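Local atomic coordinates of lysozyme (Meretrix lusoria, PDB entry 4PJ2), a protein that hydrolyses the beta-1,4 linkages between N-acetylmuramic acid and N-acetylglucosamine in bacterial peptidoglycan, lysing Gram-positive bacteria, and also has chitinase activity. Residues Gly4-Arg9 against Cys68-Met73; Leu11-Lys16 against Ser116-Val121; Lys16-Cys21 against Tyr37-Glu42; Phe89-Asn94 against Gly107-Leu112. All coordinates share one frame; numbering follows the deposited sequence.

Contact 1 (Gly4-Arg9 against Cys68-Met73)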
loop_
_atom_site.group_PDB
_atom_site.type_symbol
_atom_site.label_atom_id
_atom_site.label_comp_id
_atom_site.label_asym_id
_atom_site.label_seq_id
_atom_site.Cartn_x
_atom_site.Cartn_y
_atom_site.Cartn_z
ATOM N N GLY D 4 -3.689 22.940 9.603
ATOM C CA GLY D 4 -2.538 22.072 9.808
ATOM C C GLY D 4 -1.426 22.453 8.854
ATOM O O GLY D 4 -1.382 23.577 8.374
ATOM N N ILE D 5 -0.523 21.526 8.560
ATOM C CA ILE D 5 0.639 21.879 7.751
ATOM C C ILE D 5 0.348 22.017 6.263
ATOM O O ILE D 5 1.135 22.607 5.534
ATOM C CB ILE D 5 1.803 20.900 7.948
ATOM C CG1 ILE D 5 1.463 19.496 7.455
ATOM C CG2 ILE D 5 2.208 20.898 9.426
ATOM C CD1 ILE D 5 2.642 18.555 7.562
ATOM N N VAL D 6 -0.775 21.473 5.807
ATOM C CA VAL D 6 -1.145 21.585 4.401
ATOM C C VAL D 6 -1.979 22.856 4.208
ATOM O O VAL D 6 -2.884 23.104 4.993
ATOM C CB VAL D 6 -1.953 20.357 3.926
ATOM C CG1 VAL D 6 -2.176 20.434 2.409
ATOM C CG2 VAL D 6 -1.242 19.060 4.329
ATOM N N SER D 7 -1.682 23.636 3.164
ATOM C CA SER D 7 -2.406 24.881 2.887
ATOM C C SER D 7 -3.822 24.583 2.390
ATOM O O SER D 7 -4.102 23.527 1.822
ATOM C CB SER D 7 -1.673 25.715 1.826
ATOM O OG SER D 7 -1.917 25.201 0.516
ATOM N N GLN D 8 -4.714 25.542 2.593
ATOM C CA GLN D 8 -6.094 25.422 2.151
ATOM C C GLN D 8 -6.204 25.270 0.641
ATOM O O GLN D 8 -6.984 24.458 0.163
ATOM C CB GLN D 8 -6.907 26.625 2.615
ATOM C CG GLN D 8 -7.051 26.703 4.112
ATOM C CD GLN D 8 -7.861 25.564 4.680
ATOM O OE1 GLN D 8 -9.019 25.378 4.324
ATOM N NE2 GLN D 8 -7.238 24.766 5.544
ATOM N N ARG D 9 -5.409 26.019 -0.117
ATOM C CA ARG D 9 -5.485 25.904 -1.577
ATOM C C ARG D 9 -5.017 24.519 -2.023
ATOM O O ARG D 9 -5.587 23.914 -2.936
ATOM C CB ARG D 9 -4.665 26.994 -2.258
ATOM C CG ARG D 9 -5.279 28.384 -2.115
ATOM C CD ARG D 9 -4.394 29.470 -2.703
ATOM N NE ARG D 9 -4.737 30.779 -2.153
ATOM C CZ ARG D 9 -3.985 31.870 -2.270
ATOM N NH1 ARG D 9 -2.831 31.824 -2.927
ATOM N NH2 ARG D 9 -4.386 33.015 -1.723
ATOM N N CYS D 68 -7.979 14.286 8.544
ATOM C CA CYS D 68 -7.237 13.059 8.345
ATOM C C CYS D 68 -6.033 13.311 7.438
ATOM O O CYS D 68 -4.923 12.889 7.754
ATOM C CB CYS D 68 -8.172 11.997 7.765
ATOM S SG CYS D 68 -7.394 10.380 7.515
ATOM N N VAL D 69 -6.236 14.022 6.333
ATOM C CA VAL D 69 -5.142 14.372 5.442
ATOM C C VAL D 69 -4.083 15.194 6.181
ATOM O O VAL D 69 -2.890 14.904 6.080
ATOM C CB VAL D 69 -5.639 15.145 4.202
ATOM C CG1 VAL D 69 -4.471 15.569 3.332
ATOM C CG2 VAL D 69 -6.606 14.293 3.404
ATOM N N GLN D 70 -4.511 16.199 6.945
ATOM C CA GLN D 70 -3.576 16.990 7.743
ATOM C C GLN D 70 -2.751 16.110 8.690
ATOM O O GLN D 70 -1.528 16.275 8.797
ATOM C CB GLN D 70 -4.314 18.062 8.552
ATOM C CG GLN D 70 -4.939 19.168 7.721
ATOM C CD GLN D 70 -3.933 20.177 7.195
ATOM O OE1 GLN D 70 -2.734 19.926 7.159
ATOM N NE2 GLN D 70 -4.428 21.336 6.791
ATOM N N ASN D 71 -3.416 15.201 9.396
ATOM C CA ASN D 71 -2.732 14.302 10.327
ATOM C C ASN D 71 -1.795 13.342 9.607
ATOM O O ASN D 71 -0.725 13.047 10.111
ATOM C CB ASN D 71 -3.709 13.469 11.152
ATOM C CG ASN D 71 -4.485 14.280 12.154
ATOM O OD1 ASN D 71 -4.159 15.429 12.436
ATOM N ND2 ASN D 71 -5.506 13.671 12.728
ATOM N N TYR D 72 -2.204 12.835 8.445
ATOM C CA TYR D 72 -1.372 11.949 7.647
ATOM C C TYR D 72 -0.080 12.640 7.217
ATOM O O TYR D 72 1.010 12.068 7.326
ATOM C CB TYR D 72 -2.147 11.489 6.425
ATOM C CG TYR D 72 -1.606 10.236 5.777
ATOM C CD1 TYR D 72 -0.748 10.294 4.687
ATOM C CD2 TYR D 72 -1.992 8.981 6.231
ATOM C CE1 TYR D 72 -0.283 9.133 4.072
ATOM C CE2 TYR D 72 -1.521 7.820 5.626
ATOM C CZ TYR D 72 -0.666 7.897 4.554
ATOM O OH TYR D 72 -0.227 6.734 3.943
ATOM N N MET D 73 -0.193 13.885 6.755
ATOM C CA MET D 73 0.979 14.617 6.330
ATOM C C MET D 73 1.872 14.956 7.525
ATOM O O MET D 73 3.077 14.883 7.409
ATOM C CB MET D 73 0.583 15.886 5.538
ATOM C CG MET D 73 -0.232 15.607 4.266
ATOM S SD MET D 73 0.492 14.297 3.276
ATOM C CE MET D 73 -0.989 13.699 2.458
HETATM O O HOH W 1 -0.930 18.881 9.955
#
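The N-terminal arm of this invertebrate-type lysozyme is joined to helix 62-76 where Gly-4, Ile-5 and Val-6 meet Gln-70 and Met-73, and one primary amide shows how a side chain can imitate a peptide group. OE1 of Gln-70 accepts the N-H of Val-6 (Val-6 N to Gln-70 OE1 2.8 Å), on a lone pair and nearly straight (164° at the hydrogen). NE2 of the same amide donates to Val-6 O at 3.0 Å, somewhat off the carbonyl plane. Gripped at both ends by one residue, the amide is fixed in its rotation; NE2 also reaches Ala-2 O. A bend at chi2 (-76°) carries the amide against Gly-4, whose CA lies 3.5 Å from Gln-70 CD. A water continues the seam, accepting from Ile-5 N at 3.0 Å and donating to Gln-70 O at 2.9 Å. The arm then runs through Ser-7, the N-cap of helix 8-19, so the polar seam lies at the entry to that helix. Beside it the chemistry turns apolar. CG2 of Val-6 presses on CG of Met-73 at 3.6 Å, while Ile-5 crosses Met-73 at about a right angle and sets its CD1 3.7 Å from the methionine's backbone C. Phe-89 of helix 86-95 touches all three side chains, and Tyr-72, one residue before Met-73, binds substrate.

Contact 2 (Leu11-Lys16 against Ser116-Val121)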
loop_
_atom_site.group_PDB
_atom_site.type_symbol
_atom_site.label_atom_id
_atom_site.label_comp_id
_atom_site.label_asym_id
_atom_site.label_seq_id
_atom_site.Cartn_x
_atom_site.Cartn_y
_atom_site.Cartn_z
ATOM N N LEU D 11 -5.193 21.708 -0.284
ATOM C CA LEU D 11 -6.266 20.784 0.041
ATOM C C LEU D 11 -7.401 20.862 -0.973
ATOM O O LEU D 11 -7.928 19.849 -1.396
ATOM C CB LEU D 11 -6.796 21.022 1.453
ATOM C CG LEU D 11 -5.878 20.545 2.601
ATOM C CD1 LEU D 11 -6.433 20.956 3.939
ATOM C CD2 LEU D 11 -5.695 19.036 2.594
ATOM N N SER D 12 -7.772 22.064 -1.386
ATOM C CA SER D 12 -8.805 22.230 -2.393
ATOM C C SER D 12 -8.415 21.533 -3.699
ATOM O O SER D 12 -9.233 20.846 -4.323
ATOM C CB SER D 12 -9.055 23.730 -2.609
ATOM O OG SER D 12 -10.000 23.967 -3.648
ATOM N N CYS D 13 -7.176 21.727 -4.132
ATOM C CA CYS D 13 -6.717 21.107 -5.362
ATOM C C CYS D 13 -6.704 19.590 -5.255
ATOM O O CYS D 13 -7.106 18.900 -6.201
ATOM C CB CYS D 13 -5.343 21.656 -5.758
ATOM S SG CYS D 13 -5.395 23.398 -6.277
ATOM N N ILE D 14 -6.260 19.048 -4.119
ATOM C CA ILE D 14 -6.295 17.606 -3.938
ATOM C C ILE D 14 -7.736 17.111 -3.945
ATOM O O ILE D 14 -8.043 16.086 -4.546
ATOM C CB ILE D 14 -5.596 17.175 -2.628
ATOM C CG1 ILE D 14 -4.106 17.535 -2.706
ATOM C CG2 ILE D 14 -5.805 15.672 -2.387
ATOM C CD1 ILE D 14 -3.326 17.373 -1.388
ATOM N N CYS D 15 -8.617 17.837 -3.272
ATOM C CA CYS D 15 -10.028 17.484 -3.245
ATOM C C CYS D 15 -10.589 17.452 -4.672
ATOM O O CYS D 15 -11.213 16.479 -5.075
ATOM C CB CYS D 15 -10.766 18.485 -2.353
ATOM S SG CYS D 15 -12.400 17.974 -1.794
ATOM N N LYS D 16 -10.317 18.489 -5.453
ATOM C CA LYS D 16 -10.793 18.522 -6.838
ATOM C C LYS D 16 -10.225 17.370 -7.659
ATOM O O LYS D 16 -10.930 16.733 -8.440
ATOM C CB LYS D 16 -10.438 19.861 -7.480
ATOM C CG LYS D 16 -11.269 21.018 -6.943
ATOM C CD LYS D 16 -10.877 22.358 -7.541
ATOM C CE LYS D 16 -11.705 23.490 -6.928
ATOM N NZ LYS D 16 -11.472 24.823 -7.567
ATOM N N SER D 116 -8.182 24.091 -12.901
ATOM C CA SER D 116 -8.288 25.541 -12.815
ATOM C C SER D 116 -7.987 26.096 -11.412
ATOM O O SER D 116 -8.647 25.744 -10.430
ATOM C CB SER D 116 -9.672 25.976 -13.282
ATOM O OG SER D 116 -9.969 25.361 -14.522
ATOM N N GLY D 117 -6.964 26.945 -11.336
ATOM C CA GLY D 117 -6.595 27.616 -10.101
ATOM C C GLY D 117 -5.541 26.872 -9.301
ATOM O O GLY D 117 -5.181 27.316 -8.204
ATOM N N CYS D 118 -5.031 25.761 -9.843
ATOM C CA CYS D 118 -4.087 24.907 -9.126
ATOM C C CYS D 118 -2.680 24.901 -9.715
ATOM O O CYS D 118 -1.823 24.182 -9.215
ATOM C CB CYS D 118 -4.596 23.457 -9.080
ATOM S SG CYS D 118 -6.070 23.266 -8.191
ATOM N N HIS D 119 -2.415 25.664 -10.773
ATOM C CA HIS D 119 -1.059 25.656 -11.315
ATOM C C HIS D 119 -0.057 26.217 -10.301
ATOM O O HIS D 119 -0.252 27.305 -9.763
ATOM C CB HIS D 119 -0.947 26.432 -12.623
ATOM C CG HIS D 119 0.432 26.406 -13.197
ATOM N ND1 HIS D 119 0.961 25.287 -13.806
ATOM C CD2 HIS D 119 1.411 27.343 -13.218
ATOM C CE1 HIS D 119 2.197 25.542 -14.196
ATOM N NE2 HIS D 119 2.496 26.783 -13.850
ATOM N N GLY D 120 1.010 25.461 -10.043
ATOM C CA GLY D 120 2.042 25.876 -9.111
ATOM C C GLY D 120 1.523 26.115 -7.704
ATOM O O GLY D 120 2.113 26.874 -6.935
ATOM N N VAL D 121 0.422 25.463 -7.356
ATOM C CA VAL D 121 -0.145 25.596 -6.020
ATOM C C VAL D 121 0.847 25.143 -4.944
ATOM O O VAL D 121 1.516 24.118 -5.095
ATOM C CB VAL D 121 -1.471 24.799 -5.900
ATOM C CG1 VAL D 121 -1.250 23.295 -6.135
ATOM C CG2 VAL D 121 -2.124 25.042 -4.553
#
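Cys-13 and Cys-118 point their side chains at each other and are joined as a disulfide, SG to SG 2.0 Å, which ties helix 8-19 to the C-terminal loop. The two arms of the bridge are closely alike: in each cysteine SG stands beside its own backbone N and opposite the carbonyl carbon (chi1 -69° in Cys-13, -64° in Cys-118). The torsion about the sulfur-sulfur bond is -101°, so the two CB-SG bonds are turned roughly at right angles, with a left-handed sense, and the CA atoms stay 6.0 Å apart. Cys-118 also opens a type II beta turn, which ends at Val-121 with a bond from Val-121 N to Cys-118 O of 3.2 Å and carries Gly-120 at its third position. That reversal brings the valine back to the bridge. Its two methyls stand at similar range from Cys-13 SG, CG2 at 4.0 Å and CG1 at 4.1 Å, so the sulfur is approached by the branched end of the side chain. Leu-112 packs on Cys-13, and Trp-109 touches Val-121, both from helix 106-112. Toward the solvent side Lys-16 stretches out, extended beyond CG, until its NZ lies 4.1 Å from Ser-116 O. No hydrogen bond crosses between the segments. The join therefore rests on a covalent link with a thin apolar surround, a bond that would hold the loop to the helix with little help from polar pairing, consistent with a secreted enzyme that has several further disulfides.

Contact 3 (Lys16-Cys21 against Tyr37-Glu42)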
loop_
_atom_site.group_PDB
_atom_site.type_symbol
_atom_site.label_atom_id
_atom_site.label_comp_id
_atom_site.label_asym_id
_atom_site.label_seq_id
_atom_site.Cartn_x
_atom_site.Cartn_y
_atom_site.Cartn_z
ATOM N N LYS D 16 -10.317 18.489 -5.453
ATOM C CA LYS D 16 -10.793 18.522 -6.838
ATOM C C LYS D 16 -10.225 17.370 -7.659
ATOM O O LYS D 16 -10.930 16.733 -8.440
ATOM C CB LYS D 16 -10.438 19.861 -7.480
ATOM C CG LYS D 16 -11.269 21.018 -6.943
ATOM C CD LYS D 16 -10.877 22.358 -7.541
ATOM C CE LYS D 16 -11.705 23.490 -6.928
ATOM N NZ LYS D 16 -11.472 24.823 -7.567
ATOM N N MET D 17 -8.950 17.076 -7.450
ATOM C CA MET D 17 -8.295 15.978 -8.152
ATOM C C MET D 17 -8.962 14.644 -7.857
ATOM O O MET D 17 -9.167 13.841 -8.764
ATOM C CB MET D 17 -6.826 15.911 -7.710
ATOM C CG MET D 17 -5.967 14.882 -8.441
ATOM S SD MET D 17 -5.976 15.201 -10.241
ATOM C CE MET D 17 -4.728 13.988 -10.716
ATOM N N GLU D 18 -9.308 14.407 -6.589
ATOM C CA GLU D 18 -9.746 13.085 -6.138
ATOM C C GLU D 18 -11.202 12.816 -6.488
ATOM O O GLU D 18 -11.554 11.692 -6.847
ATOM C CB GLU D 18 -9.570 12.944 -4.617
ATOM C CG GLU D 18 -8.125 12.839 -4.153
ATOM C CD GLU D 18 -7.416 11.618 -4.698
ATOM O OE1 GLU D 18 -8.090 10.640 -5.089
ATOM O OE2 GLU D 18 -6.161 11.642 -4.702
ATOM N N SER D 19 -12.042 13.832 -6.335
ATOM C CA SER D 19 -13.485 13.631 -6.425
ATOM C C SER D 19 -14.240 14.745 -7.141
ATOM O O SER D 19 -15.458 14.701 -7.204
ATOM C CB SER D 19 -14.048 13.519 -5.003
ATOM O OG SER D 19 -13.851 14.742 -4.311
ATOM N N GLY D 20 -13.534 15.725 -7.691
ATOM C CA GLY D 20 -14.191 16.948 -8.132
ATOM C C GLY D 20 -14.697 17.695 -6.909
ATOM O O GLY D 20 -15.594 18.536 -6.995
ATOM N N CYS D 21 -14.065 17.395 -5.775
ATOM C CA CYS D 21 -14.466 17.856 -4.438
ATOM C C CYS D 21 -15.944 17.678 -4.118
ATOM O O CYS D 21 -16.668 18.647 -3.852
ATOM C CB CYS D 21 -14.002 19.294 -4.162
ATOM S SG CYS D 21 -13.550 19.564 -2.405
ATOM N N TYR D 37 -14.589 12.639 -0.190
ATOM C CA TYR D 37 -13.971 13.820 -0.791
ATOM C C TYR D 37 -12.524 13.618 -1.207
ATOM O O TYR D 37 -12.097 14.116 -2.249
ATOM C CB TYR D 37 -13.992 14.980 0.208
ATOM C CG TYR D 37 -15.365 15.546 0.508
ATOM C CD1 TYR D 37 -16.126 15.058 1.565
ATOM C CD2 TYR D 37 -15.883 16.589 -0.246
ATOM C CE1 TYR D 37 -17.379 15.587 1.845
ATOM C CE2 TYR D 37 -17.127 17.119 0.032
ATOM C CZ TYR D 37 -17.866 16.613 1.078
ATOM O OH TYR D 37 -19.100 17.143 1.357
ATOM N N PHE D 38 -11.749 12.930 -0.359
ATOM C CA PHE D 38 -10.308 12.767 -0.572
ATOM C C PHE D 38 -9.941 11.337 -0.958
ATOM O O PHE D 38 -8.764 11.016 -1.081
ATOM C CB PHE D 38 -9.521 13.218 0.671
ATOM C CG PHE D 38 -9.553 14.702 0.883
ATOM C CD1 PHE D 38 -10.562 15.292 1.629
ATOM C CD2 PHE D 38 -8.602 15.515 0.284
ATOM C CE1 PHE D 38 -10.589 16.671 1.812
ATOM C CE2 PHE D 38 -8.629 16.886 0.457
ATOM C CZ PHE D 38 -9.629 17.466 1.212
ATOM N N GLN D 39 -10.942 10.478 -1.160
ATOM C CA GLN D 39 -10.715 9.083 -1.563
ATOM C C GLN D 39 -9.722 8.391 -0.609
ATOM O O GLN D 39 -8.670 7.885 -1.013
ATOM C CB GLN D 39 -10.239 9.033 -3.010
ATOM C CG GLN D 39 -11.345 9.392 -3.997
ATOM C CD GLN D 39 -12.424 8.331 -4.030
ATOM O OE1 GLN D 39 -12.232 7.261 -4.609
ATOM N NE2 GLN D 39 -13.544 8.601 -3.376
ATOM N N ILE D 40 -10.121 8.364 0.654
ATOM C CA ILE D 40 -9.327 7.803 1.746
ATOM C C ILE D 40 -9.691 6.340 1.943
ATOM O O ILE D 40 -10.876 5.987 1.972
ATOM C CB ILE D 40 -9.611 8.598 3.050
ATOM C CG1 ILE D 40 -8.949 9.971 2.964
ATOM C CG2 ILE D 40 -9.121 7.845 4.290
ATOM C CD1 ILE D 40 -9.390 10.935 4.053
ATOM N N LYS D 41 -8.672 5.490 2.060
ATOM C CA LYS D 41 -8.885 4.082 2.360
ATOM C C LYS D 41 -8.683 3.823 3.848
ATOM O O LYS D 41 -8.197 4.680 4.586
ATOM C CB LYS D 41 -7.944 3.209 1.526
ATOM C CG LYS D 41 -8.201 3.348 0.039
ATOM C CD LYS D 41 -7.345 2.439 -0.814
ATOM C CE LYS D 41 -5.879 2.824 -0.672
ATOM N NZ LYS D 41 -5.012 2.191 -1.687
ATOM N N GLU D 42 -9.068 2.639 4.291
ATOM C CA GLU D 42 -9.065 2.311 5.705
ATOM C C GLU D 42 -7.670 2.444 6.326
ATOM O O GLU D 42 -7.521 2.969 7.423
ATOM C CB GLU D 42 -9.614 0.901 5.924
ATOM C CG GLU D 42 -9.905 0.607 7.384
ATOM C CD GLU D 42 -10.598 -0.720 7.590
ATOM O OE1 GLU D 42 -10.661 -1.516 6.630
ATOM O OE2 GLU D 42 -11.080 -0.963 8.715
#
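The carboxylate of Glu-18 and the side-chain amide of Gln-39 are inclined by only 21°, yet they do not meet face to face: Glu-18 OE1 touches the aliphatic part of the glutamine, 3.4 Å from Gln-39 CB. The ring of Tyr-37 brings CD2 to 4.0 Å from Cys-21 C. Here the end of helix 8-19, bearing the predicted proton donor of this family 22 glycosidase, meets the chain leading into the last strand of the small antiparallel sheet. Gln-39 and Ile-40 form a G1 beta bulge opposite Cys-35, and Gln-39 NE2 bonds to Gly-36 O. Across the contact the single hydrogen bond is from Ser-19 OG to Tyr-37 O, 2.8 Å, with the donor 20° off the carbonyl plane. It is reached because OG sits between the serine's backbone N and carbonyl carbon (chi1 64°); the same hydroxyl also bonds to Arg-22 N. Glu-18 OE2 turns to Tyr-108 OH and to Ser-86 of the bound putative exported protein, a separate chain. The Phe-38 carbonyl, which accepts from the substrate-binding His-93, also meets the carbon chain of the glutamate: Phe-38 O lies 3.6 Å from Glu-18 CG.

Contact 4 (Phe89-Asn94 against Gly107-Leu112)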
loop_
_atom_site.group_PDB
_atom_site.type_symbol
_atom_site.label_atom_id
_atom_site.label_comp_id
_atom_site.label_asym_id
_atom_site.label_seq_id
_atom_site.Cartn_x
_atom_site.Cartn_y
_atom_site.Cartn_z
ATOM N N PHE D 89 2.772 17.083 -0.527
ATOM C CA PHE D 89 1.577 16.576 0.139
ATOM C C PHE D 89 0.652 15.840 -0.830
ATOM O O PHE D 89 0.083 14.812 -0.485
ATOM C CB PHE D 89 0.805 17.696 0.833
ATOM C CG PHE D 89 1.595 18.437 1.901
ATOM C CD1 PHE D 89 1.576 19.826 1.942
ATOM C CD2 PHE D 89 2.321 17.754 2.880
ATOM C CE1 PHE D 89 2.283 20.519 2.920
ATOM C CE2 PHE D 89 3.033 18.461 3.870
ATOM C CZ PHE D 89 3.004 19.835 3.882
ATOM N N ALA D 90 0.451 16.404 -2.026
ATOM C CA ALA D 90 -0.352 15.727 -3.046
ATOM C C ALA D 90 0.217 14.349 -3.379
ATOM O O ALA D 90 -0.534 13.374 -3.525
ATOM C CB ALA D 90 -0.457 16.608 -4.315
ATOM N N ARG D 91 1.527 14.281 -3.566
ATOM C CA ARG D 91 2.164 13.014 -3.919
ATOM C C ARG D 91 2.120 11.984 -2.765
ATOM O O ARG D 91 1.985 10.799 -3.018
ATOM C CB ARG D 91 3.588 13.232 -4.447
ATOM C CG ARG D 91 3.609 13.989 -5.787
ATOM C CD ARG D 91 5.010 14.234 -6.322
ATOM N NE ARG D 91 5.720 13.005 -6.654
ATOM C CZ ARG D 91 7.024 12.928 -6.902
ATOM N NH1 ARG D 91 7.787 14.019 -6.853
ATOM N NH2 ARG D 91 7.569 11.750 -7.172
ATOM N N GLU D 92 2.187 12.446 -1.516
ATOM C CA GLU D 92 1.950 11.567 -0.365
ATOM C C GLU D 92 0.519 11.073 -0.351
ATOM O O GLU D 92 0.239 9.925 -0.089
ATOM C CB GLU D 92 2.213 12.316 0.949
ATOM C CG GLU D 92 3.655 12.737 1.167
ATOM C CD GLU D 92 4.543 11.581 1.462
ATOM O OE1 GLU D 92 4.692 11.269 2.670
ATOM O OE2 GLU D 92 5.121 11.020 0.524
ATOM N N HIS D 93 -0.400 11.978 -0.657
ATOM C CA HIS D 93 -1.784 11.589 -0.633
ATOM C C HIS D 93 -2.091 10.497 -1.655
ATOM O O HIS D 93 -2.799 9.554 -1.352
ATOM C CB HIS D 93 -2.678 12.780 -0.895
ATOM C CG HIS D 93 -4.094 12.454 -0.636
ATOM N ND1 HIS D 93 -4.573 12.229 0.633
ATOM C CD2 HIS D 93 -5.133 12.218 -1.477
ATOM C CE1 HIS D 93 -5.847 11.899 0.572
ATOM N NE2 HIS D 93 -6.211 11.886 -0.700
ATOM N N ASN D 94 -1.500 10.630 -2.836
ATOM C CA ASN D 94 -1.722 9.681 -3.922
ATOM C C ASN D 94 -0.912 8.399 -3.756
ATOM O O ASN D 94 -1.365 7.335 -4.149
ATOM C CB ASN D 94 -1.356 10.362 -5.246
ATOM C CG ASN D 94 -1.636 9.486 -6.454
ATOM O OD1 ASN D 94 -0.751 9.237 -7.263
ATOM N ND2 ASN D 94 -2.855 9.005 -6.558
ATOM N N GLY D 107 2.769 11.805 -12.464
ATOM C CA GLY D 107 1.672 12.167 -13.348
ATOM C C GLY D 107 0.536 12.795 -12.570
ATOM O O GLY D 107 -0.039 13.798 -13.000
ATOM N N TYR D 108 0.248 12.235 -11.394
ATOM C CA TYR D 108 -0.811 12.765 -10.528
ATOM C C TYR D 108 -0.563 14.249 -10.231
ATOM O O TYR D 108 -1.469 15.073 -10.358
ATOM C CB TYR D 108 -0.849 11.977 -9.209
ATOM C CG TYR D 108 -1.873 12.441 -8.200
ATOM C CD1 TYR D 108 -1.553 13.420 -7.256
ATOM C CD2 TYR D 108 -3.118 11.857 -8.123
ATOM C CE1 TYR D 108 -2.466 13.827 -6.315
ATOM C CE2 TYR D 108 -4.040 12.250 -7.180
ATOM C CZ TYR D 108 -3.697 13.244 -6.263
ATOM O OH TYR D 108 -4.580 13.637 -5.288
ATOM N N TRP D 109 0.664 14.584 -9.824
ATOM C CA TRP D 109 1.029 15.967 -9.520
ATOM C C TRP D 109 0.989 16.856 -10.775
ATOM O O TRP D 109 0.505 17.982 -10.718
ATOM C CB TRP D 109 2.417 16.011 -8.879
ATOM C CG TRP D 109 2.971 17.396 -8.728
ATOM C CD1 TRP D 109 4.146 17.857 -9.234
ATOM C CD2 TRP D 109 2.387 18.493 -8.003
ATOM N NE1 TRP D 109 4.335 19.172 -8.877
ATOM C CE2 TRP D 109 3.266 19.588 -8.127
ATOM C CE3 TRP D 109 1.206 18.654 -7.265
ATOM C CZ2 TRP D 109 3.007 20.829 -7.536
ATOM C CZ3 TRP D 109 0.952 19.885 -6.688
ATOM C CH2 TRP D 109 1.841 20.957 -6.833
ATOM N N ASN D 110 1.484 16.345 -11.908
ATOM C CA ASN D 110 1.465 17.089 -13.162
ATOM C C ASN D 110 0.035 17.399 -13.549
ATOM O O ASN D 110 -0.266 18.507 -14.006
ATOM C CB ASN D 110 2.143 16.275 -14.268
ATOM C CG ASN D 110 3.658 16.293 -14.160
ATOM O OD1 ASN D 110 4.226 17.109 -13.438
ATOM N ND2 ASN D 110 4.319 15.402 -14.894
ATOM N N ARG D 111 -0.846 16.423 -13.399
ATOM C CA ARG D 111 -2.235 16.591 -13.782
ATOM C C ARG D 111 -3.000 17.466 -12.793
ATOM O O ARG D 111 -3.812 18.304 -13.218
ATOM C CB ARG D 111 -2.929 15.233 -13.991
ATOM C CG ARG D 111 -2.414 14.426 -15.177
ATOM C CD ARG D 111 -3.382 13.300 -15.555
ATOM N NE ARG D 111 -3.863 12.570 -14.383
ATOM C CZ ARG D 111 -3.194 11.599 -13.772
ATOM N NH1 ARG D 111 -2.000 11.218 -14.215
ATOM N NH2 ARG D 111 -3.729 11.004 -12.715
ATOM N N LEU D 112 -2.738 17.303 -11.497
ATOM C CA LEU D 112 -3.458 18.084 -10.502
ATOM C C LEU D 112 -3.290 19.585 -10.772
ATOM O O LEU D 112 -4.221 20.365 -10.608
ATOM C CB LEU D 112 -2.981 17.720 -9.088
ATOM C CG LEU D 112 -3.432 18.611 -7.921
ATOM C CD1 LEU D 112 -3.395 17.794 -6.626
ATOM C CD2 LEU D 112 -2.556 19.850 -7.723
#
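Asn-94 and Tyr-108 both swing CG away from the backbone N and alongside the carbonyl carbon (chi1 -176° in the asparagine), which lays the amide against the ring with the planes 10° apart. This stack lies in the interface of helices 86-95 and 106-112, a pair in this lysozyme fold that runs closer to antiparallel than parallel: the axes of segments 89-94 and 107-112 make an angle of 126° and approach to 9.4 Å. Asn-94 CB sits over the ring centre in a CH-pi contact, 3.5 Å from the centroid, and Asn-94 CG comes within 3.3 Å of Tyr-108 CD2. The amide's polar atoms are taken up by another chain, OD1 by Tyr-89 and ND2 by Ser-86 of the bound putative exported protein. Ala-90 fills the next step of the interface: its CB lies at the edge of the tyrosine ring, 3.9 Å from Leu-112 CD1 and 4.0 Å from Trp-109 CE3. Arg-91 crosses Trp-109 at about a right angle with its aliphatic part, and its NE bonds to Thr-105. Tyr-108 OH, the partner of Glu-18, also stands at the edge of the substrate-binding His-93 ring, near its plane and 4.1 Å from His-93 CD2.

Overall arrangement
Contacts 1 and 4 are buried, contact 2 is partly so and contact 3 lies at the surface. Contacts 1, 2 and 3 all draw on helix 8-19, from its approach to its far end, and contacts 2 and 3 share Lys-16. Chemistry follows position: contact 1 joins amide pairing to apolar packing, contact 4 relies on stacking and methyl contacts, contact 2 is covalent, and contact 3 uses a hydroxyl. Every contact touches the other three. Contact 4 meets contact 1 through Met-73 and contact 2 through Ile-14, whereas polar bonds, probably hydrogen bonds, join it to contact 3 and link the buried helix pair to the surroundings of the predicted proton donor.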